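Light Chain (Clostridium botulinum, PDB 6BVD) is the zinc-dependent protease domain of botulinum neurotoxin type HA, which probably cleaves a SNARE protein and so blocks neurotransmitter release. Local coordinates at residues A[37-42]-A[47-52]; A[95-100]-A[108-113]; A[193-198]-A[227-232]. One frame throughout, in Å; residues are numbered along the deposited sequence.

Contact 1: A[37-42]-A[47-52]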
loop_
_atom_site.group_PDB
_atom_site.type_symbol
_atom_site.label_atom_id
_atom_site.label_comp_id
_atom_site.label_asym_id
_atom_site.label_seq_id
_atom_site.Cartn_x
_atom_site.Cartn_y
_atom_site.Cartn_z
ATOM N N LYS A 37 -10.433 23.647 8.248
ATOM C CA LYS A 37 -10.117 22.895 7.028
ATOM C C LYS A 37 -10.207 21.383 7.320
ATOM O O LYS A 37 -9.563 20.879 8.259
ATOM C CB LYS A 37 -8.735 23.280 6.511
ATOM C CG LYS A 37 -8.488 22.844 5.068
ATOM C CD LYS A 37 -7.142 23.264 4.570
ATOM C CE LYS A 37 -6.995 22.967 3.075
ATOM N NZ LYS A 37 -5.733 23.507 2.534
ATOM N N ALA A 38 -11.024 20.678 6.545
ATOM C CA ALA A 38 -11.307 19.245 6.796
ATOM C C ALA A 38 -11.128 18.394 5.547
ATOM O O ALA A 38 -11.248 18.905 4.395
ATOM C CB ALA A 38 -12.736 19.097 7.361
ATOM N N PHE A 39 -10.829 17.097 5.771
ATOM C CA PHE A 39 -10.367 16.171 4.717
ATOM C C PHE A 39 -11.195 14.882 4.779
ATOM O O PHE A 39 -11.281 14.246 5.822
ATOM C CB PHE A 39 -8.851 15.912 4.887
ATOM C CG PHE A 39 -8.017 17.174 4.883
ATOM C CD1 PHE A 39 -7.321 17.565 3.753
ATOM C CD2 PHE A 39 -7.956 17.985 6.011
ATOM C CE1 PHE A 39 -6.557 18.698 3.749
ATOM C CE2 PHE A 39 -7.232 19.137 6.011
ATOM C CZ PHE A 39 -6.517 19.509 4.872
ATOM N N GLN A 40 -11.893 14.556 3.696
ATOM C CA GLN A 40 -12.831 13.447 3.710
ATOM C C GLN A 40 -12.071 12.190 3.332
ATOM O O GLN A 40 -11.886 11.888 2.155
ATOM C CB GLN A 40 -14.020 13.634 2.742
ATOM C CG GLN A 40 -15.174 12.721 3.125
ATOM C CD GLN A 40 -16.400 12.846 2.260
ATOM O OE1 GLN A 40 -17.408 12.185 2.520
ATOM N NE2 GLN A 40 -16.341 13.702 1.232
ATOM N N ILE A 41 -11.601 11.488 4.351
ATOM C CA ILE A 41 -10.762 10.295 4.139
ATOM C C ILE A 41 -11.533 9.158 3.473
ATOM O O ILE A 41 -10.954 8.327 2.719
ATOM C CB ILE A 41 -10.122 9.865 5.548
ATOM C CG1 ILE A 41 -9.203 8.651 5.363
ATOM C CG2 ILE A 41 -11.200 9.633 6.570
ATOM C CD1 ILE A 41 -7.880 9.032 4.839
ATOM N N MET A 42 -12.835 9.071 3.741
ATOM C CA MET A 42 -13.713 8.115 3.050
ATOM C C MET A 42 -15.087 8.677 3.142
ATOM O O MET A 42 -15.311 9.584 3.973
ATOM C CB MET A 42 -13.666 6.680 3.668
ATOM C CG MET A 42 -13.917 6.645 5.201
ATOM S SD MET A 42 -14.163 4.940 5.859
ATOM C CE MET A 42 -15.844 4.665 5.354
ATOM N N ILE A 47 -11.594 14.226 8.535
ATOM C CA ILE A 47 -10.507 14.470 9.477
ATOM C C ILE A 47 -10.181 15.952 9.607
ATOM O O ILE A 47 -9.976 16.646 8.593
ATOM C CB ILE A 47 -9.223 13.715 9.056
ATOM C CG1 ILE A 47 -9.525 12.222 8.942
ATOM C CG2 ILE A 47 -8.044 14.016 10.029
ATOM C CD1 ILE A 47 -8.405 11.393 8.364
ATOM N N ILE A 48 -10.126 16.436 10.854
ATOM C CA ILE A 48 -9.546 17.741 11.117
ATOM C C ILE A 48 -8.224 17.558 11.861
ATOM O O ILE A 48 -8.210 17.309 13.068
ATOM C CB ILE A 48 -10.491 18.641 11.927
ATOM C CG1 ILE A 48 -11.836 18.790 11.194
ATOM C CG2 ILE A 48 -9.803 20.000 12.221
ATOM C CD1 ILE A 48 -12.929 19.507 11.995
ATOM N N PRO A 49 -7.099 17.691 11.144
ATOM C CA PRO A 49 -5.818 17.285 11.753
ATOM C C PRO A 49 -5.239 18.361 12.674
ATOM O O PRO A 49 -4.158 18.886 12.447
ATOM C CB PRO A 49 -4.929 17.041 10.543
ATOM C CG PRO A 49 -5.421 18.099 9.542
ATOM C CD PRO A 49 -6.927 18.180 9.759
ATOM N N GLU A 50 -6.006 18.704 13.702
ATOM C CA GLU A 50 -5.639 19.686 14.689
ATOM C C GLU A 50 -5.901 19.140 16.078
ATOM O O GLU A 50 -6.733 18.221 16.238
ATOM C CB GLU A 50 -6.437 21.006 14.496
ATOM C CG GLU A 50 -6.284 21.623 13.103
ATOM C CD GLU A 50 -6.987 22.945 12.951
ATOM O OE1 GLU A 50 -7.045 23.698 13.953
ATOM O OE2 GLU A 50 -7.462 23.248 11.824
ATOM N N ARG A 51 -5.284 19.758 17.084
ATOM C CA ARG A 51 -5.562 19.403 18.484
ATOM C C ARG A 51 -7.011 19.670 18.846
ATOM O O ARG A 51 -7.608 20.712 18.466
ATOM C CB ARG A 51 -4.644 20.153 19.467
ATOM C CG ARG A 51 -3.153 19.974 19.242
ATOM C CD ARG A 51 -2.643 18.569 19.612
ATOM N NE ARG A 51 -2.662 18.287 21.061
ATOM C CZ ARG A 51 -1.665 18.600 21.893
ATOM N NH1 ARG A 51 -0.584 19.236 21.429
ATOM N NH2 ARG A 51 -1.740 18.275 23.198
ATOM N N TYR A 52 -7.597 18.725 19.572
ATOM C CA TYR A 52 -8.948 18.890 20.087
ATOM C C TYR A 52 -8.924 19.831 21.289
ATOM O O TYR A 52 -8.223 19.559 22.275
ATOM C CB TYR A 52 -9.553 17.530 20.479
ATOM C CG TYR A 52 -11.007 17.609 20.853
ATOM C CD1 TYR A 52 -12.007 17.388 19.914
ATOM C CD2 TYR A 52 -11.382 17.904 22.158
ATOM C CE1 TYR A 52 -13.345 17.466 20.272
ATOM C CE2 TYR A 52 -12.715 18.001 22.523
ATOM C CZ TYR A 52 -13.685 17.788 21.586
ATOM O OH TYR A 52 -14.996 17.872 21.987
HETATM O O HOH W 1 -8.394 25.258 9.876
HETATM O O HOH W 2 -7.246 21.913 9.633
#
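F39 and I47 pair antiparallel as a hydrogen-bonded pair, with their CA atoms 5.1 Å apart. Two backbone bonds close the pair. I47 N gives its hydrogen to F39 O at 2.7 Å, at an N-H...O angle of 166°. F39 N returns a bond to I47 O at 3.0 Å, more bent at 143°. I47 O is also approached by A38 CA at 3.4 Å, as a CA-H...O contact.

F39 and I47 send their side chains to the same face of the sheet. With F39 CG turned beside its own backbone N (chi1 -56°), the ring has its CD2 edge at I47 O, which lies nearly in the ring plane. CD2 and CE2 also reach the ring of P49, and F39 CE2 lies 3.9 Å from P49 CD. The two side chains cross at about a right angle. I47 extends CD1 the other way, to I41, where it rests 3.6 Å from I41 CB and also meets CG2.

The segments belong to the beta hairpin of strands 36-40 and 45-48, inside the mixed sheet of the clostridial neurotoxin protease. Strand 21-24 flanks 36-40, and strand 155-158 flanks 45-48. Helix 83-100 covers the sheet face that carries F39 and I47, with L90 on F39 and I94 on I41.

A38 CB meets I48 CG1 at 3.9 Å, on the face away from F39. Beyond I48 the chain makes an inverse gamma turn centred on P49, with E50 N bonded to I48 O. Two waters then bridge E50 OE2 to the backbone of K37. One donates to OE2 and to K37 O. The other donates to OE2 and accepts from K37 N. The K37 amine itself turns away, to the carbonyl oxygens of Y12 and D14.

Contact 2: A[95-100]-A[108-113]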
loop_
_atom_site.group_PDB
_atom_site.type_symbol
_atom_site.label_atom_id
_atom_site.label_comp_id
_atom_site.label_asym_id
_atom_site.label_seq_id
_atom_site.Cartn_x
_atom_site.Cartn_y
_atom_site.Cartn_z
ATOM N N LYS A 95 -2.510 6.218 5.770
ATOM C CA LYS A 95 -1.856 4.887 5.803
ATOM C C LYS A 95 -2.643 3.904 6.685
ATOM O O LYS A 95 -2.816 2.708 6.343
ATOM C CB LYS A 95 -0.411 5.030 6.286
ATOM C CG LYS A 95 0.447 3.766 6.008
ATOM C CD LYS A 95 1.919 4.021 6.269
ATOM C CE LYS A 95 2.721 2.745 5.934
ATOM N NZ LYS A 95 4.115 3.151 5.758
ATOM N N LEU A 96 -3.154 4.400 7.812
ATOM C CA LEU A 96 -3.896 3.527 8.720
ATOM C C LEU A 96 -5.252 3.096 8.155
ATOM O O LEU A 96 -5.645 1.935 8.293
ATOM C CB LEU A 96 -4.082 4.194 10.092
ATOM C CG LEU A 96 -2.796 4.549 10.836
ATOM C CD1 LEU A 96 -3.089 5.139 12.212
ATOM C CD2 LEU A 96 -1.849 3.320 11.027
ATOM N N PHE A 97 -5.936 3.999 7.447
ATOM C CA PHE A 97 -7.174 3.614 6.806
ATOM C C PHE A 97 -6.903 2.611 5.664
ATOM O O PHE A 97 -7.681 1.667 5.504
ATOM C CB PHE A 97 -7.950 4.840 6.292
ATOM C CG PHE A 97 -8.884 5.438 7.331
ATOM C CD1 PHE A 97 -10.216 5.077 7.372
ATOM C CD2 PHE A 97 -8.407 6.328 8.279
ATOM C CE1 PHE A 97 -11.081 5.620 8.339
ATOM C CE2 PHE A 97 -9.245 6.905 9.245
ATOM C CZ PHE A 97 -10.593 6.544 9.292
ATOM N N LYS A 98 -5.822 2.804 4.902
ATOM C CA LYS A 98 -5.456 1.829 3.866
ATOM C C LYS A 98 -5.093 0.473 4.484
ATOM O O LYS A 98 -5.327 -0.559 3.865
ATOM C CB LYS A 98 -4.302 2.328 2.981
ATOM C CG LYS A 98 -4.750 3.409 1.972
ATOM C CD LYS A 98 -3.767 3.689 0.836
ATOM C CE LYS A 98 -2.702 4.723 1.208
ATOM N NZ LYS A 98 -1.836 5.200 0.086
ATOM N N ARG A 99 -4.481 0.488 5.665
ATOM C CA ARG A 99 -4.158 -0.788 6.343
ATOM C C ARG A 99 -5.474 -1.499 6.721
ATOM O O ARG A 99 -5.682 -2.668 6.417
ATOM C CB ARG A 99 -3.264 -0.511 7.567
ATOM C CG ARG A 99 -3.031 -1.738 8.522
ATOM C CD ARG A 99 -1.601 -1.749 9.012
ATOM N NE ARG A 99 -1.330 -2.839 9.964
ATOM C CZ ARG A 99 -1.284 -4.133 9.655
ATOM N NH1 ARG A 99 -1.512 -4.561 8.410
ATOM N NH2 ARG A 99 -1.020 -5.025 10.614
ATOM N N ILE A 100 -6.398 -0.756 7.335
ATOM C CA ILE A 100 -7.677 -1.317 7.722
ATOM C C ILE A 100 -8.418 -1.869 6.503
ATOM O O ILE A 100 -9.034 -2.954 6.545
ATOM C CB ILE A 100 -8.557 -0.265 8.447
ATOM C CG1 ILE A 100 -7.906 0.164 9.778
ATOM C CG2 ILE A 100 -9.896 -0.858 8.691
ATOM C CD1 ILE A 100 -8.553 1.403 10.454
ATOM N N ILE A 108 -15.124 -4.728 5.950
ATOM C CA ILE A 108 -16.497 -4.829 6.407
ATOM C C ILE A 108 -16.734 -3.756 7.501
ATOM O O ILE A 108 -17.776 -3.078 7.509
ATOM C CB ILE A 108 -16.822 -6.251 6.961
ATOM C CG1 ILE A 108 -16.568 -7.346 5.926
ATOM C CG2 ILE A 108 -18.267 -6.329 7.381
ATOM C CD1 ILE A 108 -17.424 -7.249 4.724
ATOM N N LEU A 109 -15.775 -3.589 8.419
ATOM C CA LEU A 109 -15.876 -2.502 9.427
ATOM C C LEU A 109 -16.041 -1.093 8.781
ATOM O O LEU A 109 -16.932 -0.314 9.156
ATOM C CB LEU A 109 -14.641 -2.490 10.314
ATOM C CG LEU A 109 -14.558 -1.320 11.311
ATOM C CD1 LEU A 109 -15.751 -1.329 12.267
ATOM C CD2 LEU A 109 -13.273 -1.458 12.109
ATOM N N LEU A 110 -15.197 -0.785 7.801
ATOM C CA LEU A 110 -15.283 0.534 7.160
ATOM C C LEU A 110 -16.589 0.748 6.378
ATOM O O LEU A 110 -17.121 1.895 6.377
ATOM C CB LEU A 110 -14.087 0.768 6.257
ATOM C CG LEU A 110 -12.738 0.899 6.978
ATOM C CD1 LEU A 110 -11.606 1.284 5.973
ATOM C CD2 LEU A 110 -12.812 1.902 8.119
ATOM N N GLU A 111 -17.123 -0.320 5.756
ATOM C CA GLU A 111 -18.448 -0.258 5.078
ATOM C C GLU A 111 -19.579 0.063 6.074
ATOM O O GLU A 111 -20.522 0.823 5.768
ATOM C CB GLU A 111 -18.767 -1.576 4.343
ATOM C CG GLU A 111 -17.929 -1.834 3.102
ATOM C CD GLU A 111 -17.898 -3.306 2.669
ATOM O OE1 GLU A 111 -18.735 -4.110 3.145
ATOM O OE2 GLU A 111 -17.020 -3.663 1.845
ATOM N N GLU A 112 -19.498 -0.498 7.284
ATOM C CA GLU A 112 -20.452 -0.143 8.323
ATOM C C GLU A 112 -20.341 1.304 8.736
ATOM O O GLU A 112 -21.350 1.972 8.902
ATOM C CB GLU A 112 -20.266 -1.034 9.581
ATOM C CG GLU A 112 -20.741 -2.444 9.373
ATOM C CD GLU A 112 -22.237 -2.541 9.407
ATOM O OE1 GLU A 112 -22.875 -1.631 9.946
ATOM O OE2 GLU A 112 -22.791 -3.511 8.891
ATOM N N ILE A 113 -19.125 1.783 8.941
ATOM C CA ILE A 113 -18.908 3.178 9.325
ATOM C C ILE A 113 -19.474 4.151 8.254
ATOM O O ILE A 113 -19.903 5.273 8.562
ATOM C CB ILE A 113 -17.424 3.445 9.562
ATOM C CG1 ILE A 113 -16.938 2.669 10.811
ATOM C CG2 ILE A 113 -17.197 4.902 9.813
ATOM C CD1 ILE A 113 -17.669 3.070 12.102
#
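L110 fits against F97 and I100 with apolar atoms, and it gives the largest share of the area buried between these two helix segments. Its CA atom comes 7.8 Å from the CA of I100, the closest backbone approach here.

L110 holds CG opposite its carbonyl carbon (chi1 -67°), and the branched end then reaches across to helix 83-100. L110 CG touches I100 CG2 at 3.8 Å, the two side chains crossing at about a right angle. Both methyls of L110 also lie near that same CG2. L110 CD1 continues to the backbone and lies 4.0 Å from F97 O. L110 CD2 goes to the ring, 4.1 Å from F97 CE1, in an oblique approach.

Further on, E112 forms a salt bridge with K347 and a hydrogen bond with the hydroxyl of Y238, which ties helix 104-115 to other parts of the fold. The contact joins the C-terminal end of helix 83-100 to helix 104-115, which follows after a short connection. I100 also packs on L226 and M227 of helix 222-237, the helix that carries the zinc histidines. With methyl, methine and ring carbon atoms supplying its side-chain contacts, the pairing depends on shape and on exclusion of water, and no directional bond between the segments fixes its orientation.

Contact 3: A[193-198]-A[227-232]. With ACT (acetate ion), chain F.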
loop_
_atom_site.group_PDB
_atom_site.type_symbol
_atom_site.label_atom_id
_atom_site.label_comp_id
_atom_site.label_asym_id
_atom_site.label_seq_id
_atom_site.Cartn_x
_atom_site.Cartn_y
_atom_site.Cartn_z
ATOM N N MET A 193 -20.537 11.152 15.204
ATOM C CA MET A 193 -19.601 10.744 16.250
ATOM C C MET A 193 -18.342 11.564 16.135
ATOM O O MET A 193 -18.089 12.173 15.110
ATOM C CB MET A 193 -19.323 9.216 16.185
ATOM C CG MET A 193 -20.615 8.384 16.398
ATOM S SD MET A 193 -21.426 8.627 18.050
ATOM C CE MET A 193 -20.212 7.875 19.179
ATOM N N THR A 194 -17.620 11.668 17.248
ATOM C CA THR A 194 -16.346 12.360 17.352
ATOM C C THR A 194 -15.280 11.369 17.831
ATOM O O THR A 194 -15.531 10.637 18.819
ATOM C CB THR A 194 -16.392 13.521 18.383
ATOM O OG1 THR A 194 -17.567 14.313 18.185
ATOM C CG2 THR A 194 -15.159 14.403 18.295
ATOM N N VAL A 195 -14.102 11.384 17.200
ATOM C CA VAL A 195 -12.919 10.688 17.760
ATOM C C VAL A 195 -11.721 11.631 17.949
ATOM O O VAL A 195 -11.432 12.437 17.100
ATOM C CB VAL A 195 -12.475 9.505 16.871
ATOM C CG1 VAL A 195 -11.115 8.952 17.342
ATOM C CG2 VAL A 195 -13.536 8.416 16.896
ATOM N N GLU A 196 -11.057 11.574 19.097
ATOM C CA GLU A 196 -9.760 12.204 19.257
ATOM C C GLU A 196 -8.741 11.088 19.121
ATOM O O GLU A 196 -8.771 10.136 19.920
ATOM C CB GLU A 196 -9.627 12.879 20.627
ATOM C CG GLU A 196 -10.709 13.902 20.888
ATOM C CD GLU A 196 -10.768 14.276 22.354
ATOM O OE1 GLU A 196 -9.697 14.493 22.967
ATOM O OE2 GLU A 196 -11.883 14.276 22.903
ATOM N N PHE A 197 -7.891 11.173 18.106
ATOM C CA PHE A 197 -6.974 10.069 17.809
ATOM C C PHE A 197 -5.544 10.551 17.600
ATOM O O PHE A 197 -5.270 11.542 16.876
ATOM C CB PHE A 197 -7.436 9.293 16.574
ATOM C CG PHE A 197 -6.713 7.987 16.408
ATOM C CD1 PHE A 197 -6.976 6.946 17.286
ATOM C CD2 PHE A 197 -5.746 7.820 15.434
ATOM C CE1 PHE A 197 -6.287 5.743 17.173
ATOM C CE2 PHE A 197 -5.066 6.605 15.308
ATOM C CZ PHE A 197 -5.328 5.590 16.174
ATOM N N SER A 198 -4.617 9.794 18.181
ATOM C CA SER A 198 -3.222 10.175 18.201
ATOM C C SER A 198 -2.383 8.950 17.789
ATOM O O SER A 198 -2.006 8.153 18.650
ATOM C CB SER A 198 -2.841 10.659 19.607
ATOM O OG SER A 198 -1.550 11.216 19.685
ATOM N N MET A 227 -8.973 0.936 14.897
ATOM C CA MET A 227 -10.139 0.050 14.811
ATOM C C MET A 227 -10.936 -0.049 16.149
ATOM O O MET A 227 -12.180 -0.056 16.158
ATOM C CB MET A 227 -9.712 -1.341 14.307
ATOM C CG MET A 227 -9.482 -1.366 12.758
ATOM S SD MET A 227 -9.162 -3.012 12.113
ATOM C CE MET A 227 -7.406 -3.173 12.444
ATOM N N HIS A 228 -10.225 -0.088 17.267
ATOM C CA HIS A 228 -10.848 -0.108 18.577
ATOM C C HIS A 228 -11.759 1.138 18.732
ATOM O O HIS A 228 -12.889 0.997 19.104
ATOM C CB HIS A 228 -9.763 -0.140 19.654
ATOM C CG HIS A 228 -10.295 -0.153 21.043
ATOM N ND1 HIS A 228 -10.446 -1.310 21.786
ATOM C CD2 HIS A 228 -10.778 0.858 21.810
ATOM C CE1 HIS A 228 -10.951 -0.995 22.969
ATOM N NE2 HIS A 228 -11.162 0.304 23.008
ATOM N N GLU A 229 -11.266 2.327 18.364
ATOM C CA GLU A 229 -12.105 3.539 18.440
ATOM C C GLU A 229 -13.271 3.472 17.418
ATOM O O GLU A 229 -14.377 3.895 17.701
ATOM C CB GLU A 229 -11.253 4.807 18.209
ATOM C CG GLU A 229 -10.252 5.037 19.326
ATOM C CD GLU A 229 -10.868 4.908 20.739
ATOM O OE1 GLU A 229 -11.811 5.674 21.073
ATOM O OE2 GLU A 229 -10.399 4.073 21.555
ATOM N N LEU A 230 -13.029 2.919 16.239
ATOM C CA LEU A 230 -14.101 2.778 15.239
ATOM C C LEU A 230 -15.208 1.841 15.706
ATOM O O LEU A 230 -16.362 1.985 15.314
ATOM C CB LEU A 230 -13.545 2.290 13.896
ATOM C CG LEU A 230 -12.775 3.336 13.098
ATOM C CD1 LEU A 230 -12.260 2.771 11.795
ATOM C CD2 LEU A 230 -13.682 4.581 12.865
ATOM N N ILE A 231 -14.884 0.893 16.580
ATOM C CA ILE A 231 -15.921 0.039 17.117
ATOM C C ILE A 231 -16.882 0.843 18.033
ATOM O O ILE A 231 -18.100 0.643 17.972
ATOM C CB ILE A 231 -15.301 -1.151 17.852
ATOM C CG1 ILE A 231 -14.597 -2.038 16.831
ATOM C CG2 ILE A 231 -16.365 -1.891 18.632
ATOM C CD1 ILE A 231 -13.664 -3.105 17.488
ATOM N N HIS A 232 -16.320 1.724 18.869
ATOM C CA HIS A 232 -17.121 2.655 19.680
ATOM C C HIS A 232 -18.005 3.572 18.782
ATOM O O HIS A 232 -19.131 3.870 19.140
ATOM C CB HIS A 232 -16.233 3.551 20.548
ATOM C CG HIS A 232 -15.548 2.861 21.701
ATOM N ND1 HIS A 232 -16.210 2.068 22.606
ATOM C CD2 HIS A 232 -14.265 2.913 22.122
ATOM C CE1 HIS A 232 -15.361 1.629 23.521
ATOM N NE2 HIS A 232 -14.169 2.136 23.246
HETATM C C ACT F . -19.596 2.019 23.596
HETATM O O ACT F . -20.811 1.762 23.748
HETATM O OXT ACT F . -18.935 1.424 22.717
HETATM C CH3 ACT F . -18.929 3.047 24.473
#
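V195 of strand 193-196 faces E229 of helix 222-237, with their CA atoms 7.2 Å apart. The CA atoms of M193 and H232 are farther apart, at 9.1 Å, and the contact there is thinner.

V195 CG1 touches E229 CB at 4.2 Å. F197 CD1 comes 4.3 Å from E229 CG, in an oblique approach to the ring. V195 and F197 thus lie loosely against the aliphatic part of E229, while E229 OE1 is bonded to the hydroxyl of T169. M193 is bent at chi2 (-62°) and chi3 (-68°), and its CE ends 4.1 Å from H232 O.

H228, E229 and H232 belong to an HExxH sequence, the zinc-binding motif of this metallopeptidase clan. H228 and H232 bind the zinc ion, and E266 is the third protein ligand. By analogy with related proteases, E229 is probably the general base. H232 ND1, on the side of the ring away from its zinc-binding NE2, gives its hydrogen to OXT of an acetate at 2.8 Å. The bond is nearly straight at 174°, and OXT lies in the ring plane. The acetate probably comes from the crystallisation liquor; H235 ND1 and I242 N also bind it.

Strand 193-196 lies between 155-158 and 168-171 in the mixed sheet. From helix 222-237, V233 meets M193 and V195 of the strand, and I225 and L226 meet F197 just beyond it.

All three contacts are buried, but contact 3 lies nearest the centre of the chain. Contacts 1 and 3 reach the same mixed sheet. Contact 1 pairs two of its strands, while contact 3 sets a strand against the zinc-site helix. Contact 2 joins two helices and comes between contacts 1 and 3 along the chain. It meets contact 1 where I41 and M42 pack on F97, and contact 3 where I100 and L109 pack on M227 and L110 on L230. Backbone hydrogen bonds and waters hold contact 1. Apolar packing makes contact 2. Contact 3 combines sparse packing with metal-binding and polar groups on its helix.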